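Local structure of kcn28 (Kitasatospora, 6J31) at residues A[123-128]-A[182-187]. The protein is a protein of the GT-B fold, two Rossmann-like domains facing each other, with a C-terminal domain like that of erythromycin biosynthesis protein CIII. Residues are numbered along the deposited sequence; the frame is centred on the assembly and turned at random.
Sequences PSIQIS and PERSLV
Gln126 and Ser185 meet because both first torsions send their polar ends the same way: CG of Gln126 stands opposite its own backbone N (chi1 -179°), as does OG of Ser185 (chi1 174°). The glutamine chain runs on extended, and Ser185 OG donates a hydrogen bond of 2.6 Å to Gln126 OE1, tilted 17° from the plane of the amide. Pro182 lies against the same amide, its CG 3.7 Å from Gln126 CD; ring and hydroxyl together probably restrict rotation of the amide.

The two backbones show how parallel strands share their bonds. Gln126 spans both neighbours of Ser185, its N donating to Arg184 O (2.7 Å) and its O accepting from Leu186 N (2.7 Å); the next bond, Ser128 N to Leu186 O, is 2.9 Å. Ahead of this ladder, before strand 185-187 begins, a water links Ser124 OG to Glu183 N.

The face bearing Ile127 and Leu186 is apolar. Leu186 CG rests 3.9 Å from Ile125 CG2, while its CD1 meets Ile127 CD1 at 3.8 Å, the two side chains lying side by side and pointing alike. Helix 382-391 packs over Leu186 with Ala386, Leu389 and Ile390, the last of which also touches Ile125. On the other face, Ser128 OG is hydrogen-bonded to Thr130 O, and its side chain lies about 6 Å from the bound (2E,2'E)-3,3'-(1,2-phenylene)di(prop-2-enoic acid). Neighbouring parallel strands, joined here by a largely helical connection and covered by a C-terminal helix, are characteristic of the N-terminal Rossmann-like domain of the GT-B fold.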
loop_
_atom_site.group_PDB
_atom_site.type_symbol
_atom_site.label_atom_id
_atom_site.label_comp_id
_atom_site.label_asym_id
_atom_site.label_seq_id
_atom_site.Cartn_x
_atom_site.Cartn_y
_atom_site.Cartn_z
ATOM N N PRO A 123 3.031 -12.123 21.954
ATOM C CA PRO A 123 3.073 -10.742 21.455
ATOM C C PRO A 123 2.792 -10.683 19.959
ATOM O O PRO A 123 3.101 -11.611 19.206
ATOM C CB PRO A 123 4.500 -10.278 21.779
ATOM C CG PRO A 123 5.284 -11.525 22.019
ATOM C CD PRO A 123 4.324 -12.573 22.493
ATOM N N SER A 124 2.167 -9.579 19.540
ATOM C CA SER A 124 1.816 -9.329 18.151
ATOM C C SER A 124 2.282 -7.939 17.724
ATOM O O SER A 124 2.341 -7.009 18.533
ATOM C CB SER A 124 0.302 -9.460 17.930
ATOM O OG SER A 124 -0.404 -8.408 18.567
ATOM N N ILE A 125 2.642 -7.819 16.446
ATOM C CA ILE A 125 3.077 -6.558 15.849
ATOM C C ILE A 125 2.335 -6.365 14.537
ATOM O O ILE A 125 2.418 -7.217 13.645
ATOM C CB ILE A 125 4.595 -6.519 15.603
ATOM C CG1 ILE A 125 5.365 -6.818 16.887
ATOM C CG2 ILE A 125 5.002 -5.170 15.014
ATOM C CD1 ILE A 125 6.825 -7.080 16.654
ATOM N N GLN A 126 1.640 -5.241 14.402
ATOM C CA GLN A 126 0.981 -4.924 13.146
ATOM C C GLN A 126 1.996 -4.420 12.126
ATOM O O GLN A 126 2.924 -3.679 12.466
ATOM C CB GLN A 126 -0.100 -3.868 13.362
ATOM C CG GLN A 126 -0.856 -3.484 12.104
ATOM C CD GLN A 126 -1.524 -2.129 12.235
ATOM O OE1 GLN A 126 -0.850 -1.100 12.308
ATOM N NE2 GLN A 126 -2.849 -2.122 12.296
ATOM N N ILE A 127 1.828 -4.844 10.877
ATOM C CA ILE A 127 2.616 -4.356 9.750
ATOM C C ILE A 127 1.661 -3.576 8.856
ATOM O O ILE A 127 0.830 -4.168 8.158
ATOM C CB ILE A 127 3.291 -5.501 8.981
ATOM C CG1 ILE A 127 3.993 -6.459 9.945
ATOM C CG2 ILE A 127 4.295 -4.950 7.969
ATOM C CD1 ILE A 127 5.239 -5.884 10.597
ATOM N N SER A 128 1.762 -2.246 8.880
ATOM C CA SER A 128 0.835 -1.398 8.136
ATOM C C SER A 128 1.456 -0.971 6.818
ATOM O O SER A 128 2.505 -0.307 6.827
ATOM C CB SER A 128 0.454 -0.171 8.953
ATOM O OG SER A 128 -0.347 0.701 8.177
ATOM N N PRO A 182 -3.412 -1.099 17.297
ATOM C CA PRO A 182 -2.619 -2.292 17.615
ATOM C C PRO A 182 -1.746 -2.081 18.844
ATOM O O PRO A 182 -1.456 -0.958 19.250
ATOM C CB PRO A 182 -1.760 -2.487 16.360
ATOM C CG PRO A 182 -1.642 -1.118 15.783
ATOM C CD PRO A 182 -2.964 -0.459 16.047
ATOM N N GLU A 183 -1.335 -3.196 19.447
ATOM C CA GLU A 183 -0.405 -3.125 20.571
ATOM C C GLU A 183 0.929 -2.532 20.138
ATOM O O GLU A 183 1.498 -1.674 20.822
ATOM C CB GLU A 183 -0.195 -4.515 21.168
ATOM C CG GLU A 183 0.696 -4.536 22.402
ATOM C CD GLU A 183 -0.066 -4.296 23.694
ATOM O OE1 GLU A 183 -1.110 -4.949 23.893
ATOM O OE2 GLU A 183 0.388 -3.472 24.519
ATOM N N ARG A 184 1.452 -2.996 19.010
ATOM C CA ARG A 184 2.666 -2.470 18.411
ATOM C C ARG A 184 2.457 -2.448 16.908
ATOM O O ARG A 184 1.796 -3.332 16.357
ATOM C CB ARG A 184 3.896 -3.321 18.764
ATOM C CG ARG A 184 4.321 -3.213 20.211
ATOM C CD ARG A 184 5.299 -4.309 20.611
ATOM N NE ARG A 184 5.494 -4.343 22.058
ATOM C CZ ARG A 184 6.234 -3.464 22.729
ATOM N NH1 ARG A 184 6.848 -2.481 22.082
ATOM N NH2 ARG A 184 6.359 -3.564 24.048
ATOM N N SER A 185 3.009 -1.442 16.243
ATOM C CA SER A 185 2.791 -1.334 14.811
ATOM C C SER A 185 4.035 -0.806 14.125
ATOM O O SER A 185 4.648 0.160 14.589
ATOM C CB SER A 185 1.597 -0.430 14.506
ATOM O OG SER A 185 1.480 -0.214 13.113
ATOM N N LEU A 186 4.397 -1.445 13.020
ATOM C CA LEU A 186 5.439 -0.957 12.129
ATOM C C LEU A 186 4.731 -0.345 10.930
ATOM O O LEU A 186 4.093 -1.059 10.149
ATOM C CB LEU A 186 6.385 -2.079 11.707
ATOM C CG LEU A 186 7.179 -2.756 12.825
ATOM C CD1 LEU A 186 8.053 -3.856 12.261
ATOM C CD2 LEU A 186 8.012 -1.739 13.579
ATOM N N VAL A 187 4.807 0.976 10.810
ATOM C CA VAL A 187 4.139 1.700 9.735
ATOM C C VAL A 187 5.155 1.862 8.612
ATOM O O VAL A 187 6.144 2.585 8.755
ATOM C CB VAL A 187 3.603 3.053 10.214
ATOM C CG1 VAL A 187 2.701 3.677 9.159
ATOM C CG2 VAL A 187 2.861 2.893 11.530
HETATM O O HOH W 1 -0.891 -5.687 18.032
#